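Local atomic coordinates of alpha,alpha-trehalose-phosphate synthase (UDP-forming) (Burkholderia xenovorans, PDB entry 5V0T), a protein that belongs to glycosyltransferase family 20, whose members have the GT-B fold of two Rossmann-like domains facing each other across a cleft. Residues A264-R269 against K304-Q309; D276-S281 against D323-L328. One frame throughout, in Å; residues are numbered along the deposited sequence. Where two conformers were deposited one is given.

Contact 1 (A264-R269 against K304-Q309); sequences ATLHSR and KVSFLQ. With EDO (1,2-ethanediol), chain K.
R269 meets K304 where the chain leaving helix 257-266 comes up to the start of strand 305-310, with CA atoms 4.7 Å apart. No hydrogen bond joins the two segments. Instead the CA of R269 lies 3.5 Å from K304 O, a CH...O contact. H267 takes positive phi at the end of the helix, and R269 N still bonds back to L266 O.

The R269 side chain carries most of the contact. Its CB and CG lie against the backbone of K304, with CG 3.9 Å from K304 C. From CG to NE the chain is extended, which runs it alongside S306, with R269 CD 4.4 Å from S306 OG. R269 NH2 donates to O1 of a 1,2-ethanediol at 2.9 Å, a bent bond of 140°. S306 OG is also hydrogen-bonded to this O1, so the small molecule, probably from the crystallisation liquor, bridges the two side chains. L266 adds an apolar touch, CD2 to S306 CB at 3.9 Å.

R269 NE is bonded to N303 O, and S306 OG to T345 O. Strand 305-310 lies between strands 270-275 and 347-350 in the parallel sheet. L266 also packs on L271 of strand 270-275, joining the helix end to that sheet.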
loop_
_atom_site.group_PDB
_atom_site.type_symbol
_atom_site.label_atom_id
_atom_site.label_comp_id
_atom_site.label_asym_id
_atom_site.label_seq_id
_atom_site.Cartn_x
_atom_site.Cartn_y
_atom_site.Cartn_z
ATOM N N ALA A 264 26.157 14.917 -6.413
ATOM C CA ALA A 264 26.845 15.730 -7.408
ATOM C C ALA A 264 25.857 16.530 -8.251
ATOM O O ALA A 264 26.065 17.724 -8.499
ATOM C CB ALA A 264 27.709 14.835 -8.296
ATOM N N THR A 265 24.771 15.888 -8.692
ATOM C CA THR A 265 23.759 16.565 -9.496
ATOM C C THR A 265 23.128 17.738 -8.749
ATOM O O THR A 265 22.852 18.784 -9.347
ATOM C CB THR A 265 22.669 15.569 -9.907
ATOM O OG1 THR A 265 23.259 14.479 -10.619
ATOM C CG2 THR A 265 21.626 16.241 -10.785
ATOM N N LEU A 266 22.860 17.574 -7.452
ATOM C CA LEU A 266 22.189 18.635 -6.702
ATOM C C LEU A 266 23.114 19.800 -6.390
ATOM O O LEU A 266 22.642 20.931 -6.237
ATOM C CB LEU A 266 21.632 18.083 -5.390
ATOM C CG LEU A 266 20.425 17.158 -5.468
ATOM C CD1 LEU A 266 20.307 16.397 -4.144
ATOM C CD2 LEU A 266 19.156 17.959 -5.765
ATOM N N HIS A 267 24.417 19.535 -6.310
ATOM C CA HIS A 267 25.445 20.418 -5.758
ATOM C C HIS A 267 24.902 21.430 -4.751
ATOM O O HIS A 267 24.786 22.629 -5.035
ATOM C CB HIS A 267 26.228 21.119 -6.876
ATOM C CG HIS A 267 25.376 21.766 -7.916
ATOM N ND1 HIS A 267 24.775 22.991 -7.728
ATOM C CD2 HIS A 267 25.050 21.374 -9.171
ATOM C CE1 HIS A 267 24.103 23.321 -8.816
ATOM N NE2 HIS A 267 24.252 22.356 -9.707
ATOM N N SER A 268 24.553 20.910 -3.576
ATOM C CA SER A 268 24.155 21.615 -2.358
ATOM C C SER A 268 22.692 22.060 -2.370
ATOM O O SER A 268 22.224 22.578 -1.352
ATOM C CB SER A 268 25.031 22.841 -2.038
ATOM O OG SER A 268 24.631 23.966 -2.801
ATOM N N ARG A 269 21.958 21.888 -3.471
ATOM C CA ARG A 269 20.527 22.160 -3.415
ATOM C C ARG A 269 19.860 21.140 -2.504
ATOM O O ARG A 269 20.292 19.989 -2.410
ATOM C CB ARG A 269 19.894 22.098 -4.809
ATOM C CG ARG A 269 20.421 23.161 -5.768
ATOM C CD ARG A 269 19.713 23.087 -7.114
ATOM N NE ARG A 269 20.320 24.024 -8.057
ATOM C CZ ARG A 269 20.978 23.670 -9.152
ATOM N NH1 ARG A 269 21.508 24.608 -9.932
ATOM N NH2 ARG A 269 21.103 22.391 -9.475
ATOM N N LYS A 304 17.450 26.454 -5.491
ATOM C CA LYS A 304 17.996 25.984 -4.222
ATOM C C LYS A 304 17.385 24.670 -3.756
ATOM O O LYS A 304 17.756 24.176 -2.687
ATOM C CB LYS A 304 17.810 27.047 -3.131
ATOM C CG LYS A 304 18.415 28.396 -3.501
ATOM C CD LYS A 304 19.838 28.230 -3.988
ATOM C CE LYS A 304 20.571 29.565 -4.088
ATOM N NZ LYS A 304 21.021 30.062 -2.766
ATOM N N VAL A 305 16.455 24.097 -4.515
ATOM C CA VAL A 305 15.824 22.835 -4.155
ATOM C C VAL A 305 15.404 22.159 -5.451
ATOM O O VAL A 305 15.121 22.825 -6.450
ATOM C CB VAL A 305 14.618 23.057 -3.200
ATOM C CG1 VAL A 305 13.574 23.965 -3.844
ATOM C CG2 VAL A 305 13.978 21.722 -2.765
ATOM N N SER A 306 15.401 20.832 -5.446
ATOM C CA SER A 306 14.838 20.049 -6.537
ATOM C C SER A 306 13.966 18.947 -5.958
ATOM O O SER A 306 14.154 18.511 -4.821
ATOM C CB SER A 306 15.922 19.432 -7.435
ATOM O OG SER A 306 16.404 20.387 -8.358
ATOM N N PHE A 307 12.989 18.520 -6.759
ATOM C CA PHE A 307 11.961 17.570 -6.356
ATOM C C PHE A 307 12.167 16.322 -7.216
ATOM O O PHE A 307 11.957 16.353 -8.435
ATOM C CB PHE A 307 10.574 18.202 -6.526
ATOM C CG PHE A 307 9.411 17.260 -6.322
ATOM C CD1 PHE A 307 9.532 16.089 -5.582
ATOM C CD2 PHE A 307 8.169 17.569 -6.885
ATOM C CE1 PHE A 307 8.442 15.222 -5.421
ATOM C CE2 PHE A 307 7.066 16.704 -6.730
ATOM C CZ PHE A 307 7.208 15.542 -5.987
ATOM N N LEU A 308 12.643 15.254 -6.587
ATOM C CA LEU A 308 12.777 13.952 -7.225
ATOM C C LEU A 308 11.483 13.162 -7.011
ATOM O O LEU A 308 11.142 12.813 -5.876
ATOM C CB LEU A 308 13.983 13.215 -6.641
ATOM C CG LEU A 308 14.158 11.761 -7.098
ATOM C CD1 LEU A 308 14.406 11.670 -8.606
ATOM C CD2 LEU A 308 15.276 11.077 -6.303
ATOM N N GLN A 309 10.758 12.874 -8.102
ATOM C CA GLN A 309 9.583 12.003 -8.057
ATOM C C GLN A 309 9.920 10.732 -8.824
ATOM O O GLN A 309 10.002 10.741 -10.060
ATOM C CB GLN A 309 8.343 12.666 -8.654
ATOM C CG GLN A 309 7.152 11.682 -8.779
ATOM C CD GLN A 309 6.518 11.378 -7.427
ATOM O OE1 GLN A 309 6.015 12.272 -6.777
ATOM N NE2 GLN A 309 6.547 10.099 -7.002
HETATM C C1 EDO K . 19.221 19.096 -9.972
HETATM O O1 EDO K . 19.266 20.139 -8.988
HETATM C C2 EDO K . 18.399 19.583 -11.161
HETATM O O2 EDO K . 19.176 20.500 -11.950
#

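Contact 2 (D276-S281 against D323-L328); sequences DRLDYS and DIRLQL. With UDP (uridine-5'-diphosphate), chain I; G6P (6-O-phosphono-alpha-D-glucopyranose), chain J.
L278 and I324 form the centre of an apolar contact between the loop after strand 270-275 and one side of helix 319-339. L278 CD2 lies 3.9 Å from I324 CG1 and equally near the CA of R325. Its other methyl, CD1, reaches the CG of R325 and L328. The CD2 of L328 meets the CG of L278 at 3.9 Å. The leucine is thus set against I324, R325 and L328, on one side of the helix. I324 has CG1 anti to its backbone N (chi1 -179°), which directs that branch at L278 and the CA of Y280. Its CG2 faces L278 O. L278 is the centre of an inverse gamma turn. Y280 N is buried and has no partner in the model.

No hydrogen bond crosses between the segments; the loop's polar side chains bond within it, to the ligands and to neighbours. R277 NE donates to O3B of uridine-5'-diphosphate at 2.7 Å, and R277 NH2 to O2B at 2.9 Å, the latter nearly straight at 170°. The bend at chi3 (-55°) turns the guanidinium to the beta-phosphate of this nucleotide. O5 of 6-O-phosphono-alpha-D-glucopyranose lies over one guanidinium face, toward its rim. A salt bridge from R277 NH1 to D279 OD2, 3.0 Å, holds the group from its edge, using the anti lone pair of the carboxylate. Y321 OH also bonds to D279 OD2. D279 OD1 accepts from S281 N at 2.9 Å, an Asx turn, and from W95 NE1. This is consistent with a second-shell role for D279 in orienting R277.

L278 and L328 both touch Y349 of strand 347-350. L328 also packs on L284 and F288 of helix 284-297, while Y280 touches P96 of helix 79-98 and its ring meets those of W95 and Y321.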
loop_
_atom_site.group_PDB
_atom_site.type_symbol
_atom_site.label_atom_id
_atom_site.label_comp_id
_atom_site.label_asym_id
_atom_site.label_seq_id
_atom_site.Cartn_x
_atom_site.Cartn_y
_atom_site.Cartn_z
ATOM N N ASP A 276 6.368 6.694 -5.541
ATOM C CA ASP A 276 4.966 6.284 -5.641
ATOM C C ASP A 276 4.761 5.517 -6.933
ATOM O O ASP A 276 5.124 6.029 -7.989
ATOM C CB ASP A 276 4.003 7.487 -5.685
ATOM C CG ASP A 276 4.185 8.459 -4.545
ATOM O OD1 ASP A 276 5.195 9.197 -4.540
ATOM O OD2 ASP A 276 3.280 8.524 -3.677
ATOM N N ARG A 277 4.120 4.343 -6.883
ATOM C CA ARG A 277 3.494 3.850 -8.110
ATOM C C ARG A 277 2.688 4.997 -8.720
ATOM O O ARG A 277 2.085 5.794 -7.996
ATOM C CB ARG A 277 2.586 2.648 -7.822
ATOM C CG ARG A 277 3.308 1.339 -7.448
ATOM C CD ARG A 277 2.277 0.182 -7.242
ATOM N NE ARG A 277 1.281 0.581 -6.254
ATOM C CZ ARG A 277 0.052 1.005 -6.542
ATOM N NH1 ARG A 277 -0.384 1.036 -7.797
ATOM N NH2 ARG A 277 -0.743 1.392 -5.559
ATOM N N LEU A 278 2.717 5.131 -10.049
ATOM C CA LEU A 278 1.989 6.235 -10.682
ATOM C C LEU A 278 0.504 5.856 -10.749
ATOM O O LEU A 278 -0.073 5.542 -11.795
ATOM C CB LEU A 278 2.578 6.595 -12.046
ATOM C CG LEU A 278 2.453 8.085 -12.429
ATOM C CD1 LEU A 278 3.189 8.419 -13.732
ATOM C CD2 LEU A 278 0.965 8.503 -12.577
ATOM N N ASP A 279 -0.112 5.916 -9.577
ATOM C CA ASP A 279 -1.504 5.584 -9.346
ATOM C C ASP A 279 -2.283 6.873 -9.078
ATOM O O ASP A 279 -1.763 7.793 -8.439
ATOM C CB ASP A 279 -1.586 4.616 -8.155
ATOM C CG ASP A 279 -2.918 3.907 -8.055
ATOM O OD1 ASP A 279 -3.976 4.575 -7.986
ATOM O OD2 ASP A 279 -2.902 2.657 -8.064
ATOM N N TYR A 280 -3.532 6.952 -9.557
ATOM C CA TYR A 280 -4.326 8.139 -9.241
ATOM C C TYR A 280 -4.612 8.274 -7.741
ATOM O O TYR A 280 -4.935 9.370 -7.272
ATOM C CB TYR A 280 -5.638 8.140 -10.045
ATOM C CG TYR A 280 -6.406 6.835 -10.035
ATOM C CD1 TYR A 280 -7.126 6.433 -8.922
ATOM C CD2 TYR A 280 -6.403 6.002 -11.145
ATOM C CE1 TYR A 280 -7.850 5.235 -8.922
ATOM C CE2 TYR A 280 -7.097 4.809 -11.153
ATOM C CZ TYR A 280 -7.820 4.433 -10.046
ATOM O OH TYR A 280 -8.515 3.245 -10.087
ATOM N N SER A 281 -4.474 7.201 -6.967
ATOM C CA SER A 281 -4.657 7.313 -5.520
ATOM C C SER A 281 -3.567 8.139 -4.840
ATOM O O SER A 281 -3.759 8.564 -3.697
ATOM C CB SER A 281 -4.677 5.917 -4.887
ATOM O OG SER A 281 -3.368 5.343 -4.995
ATOM N N ASP A 323 -4.240 7.547 -18.286
ATOM C CA ASP A 323 -4.723 8.923 -18.158
ATOM C C ASP A 323 -3.967 9.680 -17.072
ATOM O O ASP A 323 -3.506 10.801 -17.296
ATOM C CB ASP A 323 -6.228 8.941 -17.855
ATOM C CG ASP A 323 -7.081 8.511 -19.036
ATOM O OD1 ASP A 323 -6.636 8.635 -20.196
ATOM O OD2 ASP A 323 -8.217 8.053 -18.795
ATOM N N ILE A 324 -3.857 9.102 -15.873
ATOM C CA ILE A 324 -3.169 9.837 -14.806
ATOM C C ILE A 324 -1.706 10.041 -15.166
ATOM O O ILE A 324 -1.105 11.066 -14.810
ATOM C CB ILE A 324 -3.342 9.148 -13.425
ATOM C CG1 ILE A 324 -2.648 9.942 -12.299
ATOM C CG2 ILE A 324 -2.823 7.694 -13.421
ATOM C CD1 ILE A 324 -3.169 11.408 -12.143
ATOM N N ARG A 325 -1.100 9.091 -15.888
ATOM C CA ARG A 325 0.278 9.300 -16.319
ATOM C C ARG A 325 0.378 10.517 -17.230
ATOM O O ARG A 325 1.245 11.377 -17.043
ATOM C CB ARG A 325 0.829 8.060 -17.031
ATOM C CG ARG A 325 2.230 8.300 -17.636
ATOM C CD ARG A 325 2.665 7.128 -18.554
ATOM N NE ARG A 325 4.019 7.302 -19.087
ATOM C CZ ARG A 325 4.542 6.494 -20.007
ATOM N NH1 ARG A 325 3.817 5.482 -20.472
ATOM N NH2 ARG A 325 5.783 6.679 -20.450
ATOM N N LEU A 326 -0.513 10.606 -18.225
ATOM C CA LEU A 326 -0.502 11.744 -19.136
ATOM C C LEU A 326 -0.684 13.058 -18.392
ATOM O O LEU A 326 0.001 14.050 -18.684
ATOM C CB LEU A 326 -1.598 11.588 -20.184
ATOM C CG LEU A 326 -1.411 10.522 -21.257
ATOM C CD1 LEU A 326 -2.715 10.364 -22.044
ATOM C CD2 LEU A 326 -0.250 10.913 -22.188
ATOM N N GLN A 327 -1.613 13.087 -17.439
ATOM C CA GLN A 327 -1.857 14.320 -16.708
ATOM C C GLN A 327 -0.608 14.744 -15.951
ATOM O O GLN A 327 -0.206 15.912 -16.014
ATOM C CB GLN A 327 -3.044 14.160 -15.761
ATOM C CG GLN A 327 -3.410 15.473 -15.072
ATOM C CD GLN A 327 -4.667 15.414 -14.223
ATOM O OE1 GLN A 327 -5.116 14.339 -13.805
ATOM N NE2 GLN A 327 -5.241 16.586 -13.959
ATOM N N LEU A 328 0.048 13.791 -15.281
ATOM C CA LEU A 328 1.221 14.109 -14.465
ATOM C C LEU A 328 2.386 14.570 -15.323
ATOM O O LEU A 328 3.132 15.480 -14.935
ATOM C CB LEU A 328 1.641 12.895 -13.638
ATOM C CG LEU A 328 2.749 13.179 -12.613
ATOM C CD1 LEU A 328 2.225 14.217 -11.590
ATOM C CD2 LEU A 328 3.199 11.878 -11.926
HETATM N N1 UDP I . 9.042 0.313 -3.992
HETATM C C2 UDP I . 10.118 -0.347 -4.565
HETATM N N3 UDP I . 10.566 0.185 -5.740
HETATM C C4 UDP I . 10.067 1.292 -6.390
HETATM C C5 UDP I . 8.955 1.929 -5.734
HETATM C C6 UDP I . 8.497 1.435 -4.574
HETATM O O2 UDP I . 10.626 -1.339 -4.074
HETATM O O4 UDP I . 10.588 1.656 -7.451
HETATM C "C1'" UDP I . 8.527 -0.213 -2.724
HETATM C "C2'" UDP I . 8.630 0.777 -1.566
HETATM O "O2'" UDP I . 9.919 0.699 -0.980
HETATM C "C3'" UDP I . 7.522 0.262 -0.645
HETATM C "C4'" UDP I . 6.461 -0.227 -1.638
HETATM O "O4'" UDP I . 7.153 -0.480 -2.880
HETATM O "O3'" UDP I . 7.943 -0.825 0.173
HETATM C "C5'" UDP I . 5.316 0.720 -1.880
HETATM O "O5'" UDP I . 4.366 0.524 -0.814
HETATM P PA UDP I . 3.379 1.678 -0.368
HETATM O O1A UDP I . 4.113 2.993 -0.206
HETATM O O2A UDP I . 2.658 1.185 0.832
HETATM O O3A UDP I . 2.385 1.873 -1.580
HETATM P PB UDP I . 1.665 0.907 -2.610
HETATM O O1B UDP I . 1.432 -0.376 -1.807
HETATM O O2B UDP I . 0.317 1.617 -2.855
HETATM O O3B UDP I . 2.474 0.713 -3.838
HETATM C C1 G6P J . -1.113 -2.156 -3.454
HETATM C C2 G6P J . -2.121 -3.272 -3.232
HETATM C C3 G6P J . -1.462 -4.637 -3.448
HETATM C C4 G6P J . -0.819 -4.669 -4.837
HETATM C C5 G6P J . 0.152 -3.495 -4.979
HETATM C C6 G6P J . 0.843 -3.534 -6.343
HETATM O O1 G6P J . -0.088 -2.322 -2.482
HETATM O O2 G6P J . -2.672 -3.162 -1.907
HETATM O O3 G6P J . -2.490 -5.638 -3.366
HETATM O O4 G6P J . -0.088 -5.900 -5.010
HETATM O O5 G6P J . -0.545 -2.256 -4.770
HETATM O O6 G6P J . -0.140 -3.554 -7.391
HETATM P P G6P J . -0.138 -4.760 -8.459
HETATM O O1P G6P J . 1.063 -4.538 -9.342
HETATM O O2P G6P J . -1.468 -4.638 -9.149
HETATM O O3P G6P J . -0.006 -6.016 -7.626
#

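Overall arrangement
Both contacts are largely buried. Contact 1 includes strand 305-310 of the parallel sheet, while contact 2 pairs the loop after strand 270-275 with helix 319-339. Contact 1 is the more peripheral, with its centre about 27 Å from the centre of the chain, against about 15 Å for contact 2. The two centres are about 23 Å apart. The contacts meet where Q309 NE2 lies 2.9 Å from D276 OD1, a probable hydrogen bond. In contact 1 the aliphatic part of an arginine packs on backbone, and an ethanediol, probably from the crystallisation liquor, links two polar groups. In contact 2 the loop 276-281 turns L278 to the helix and R277 to the ligands.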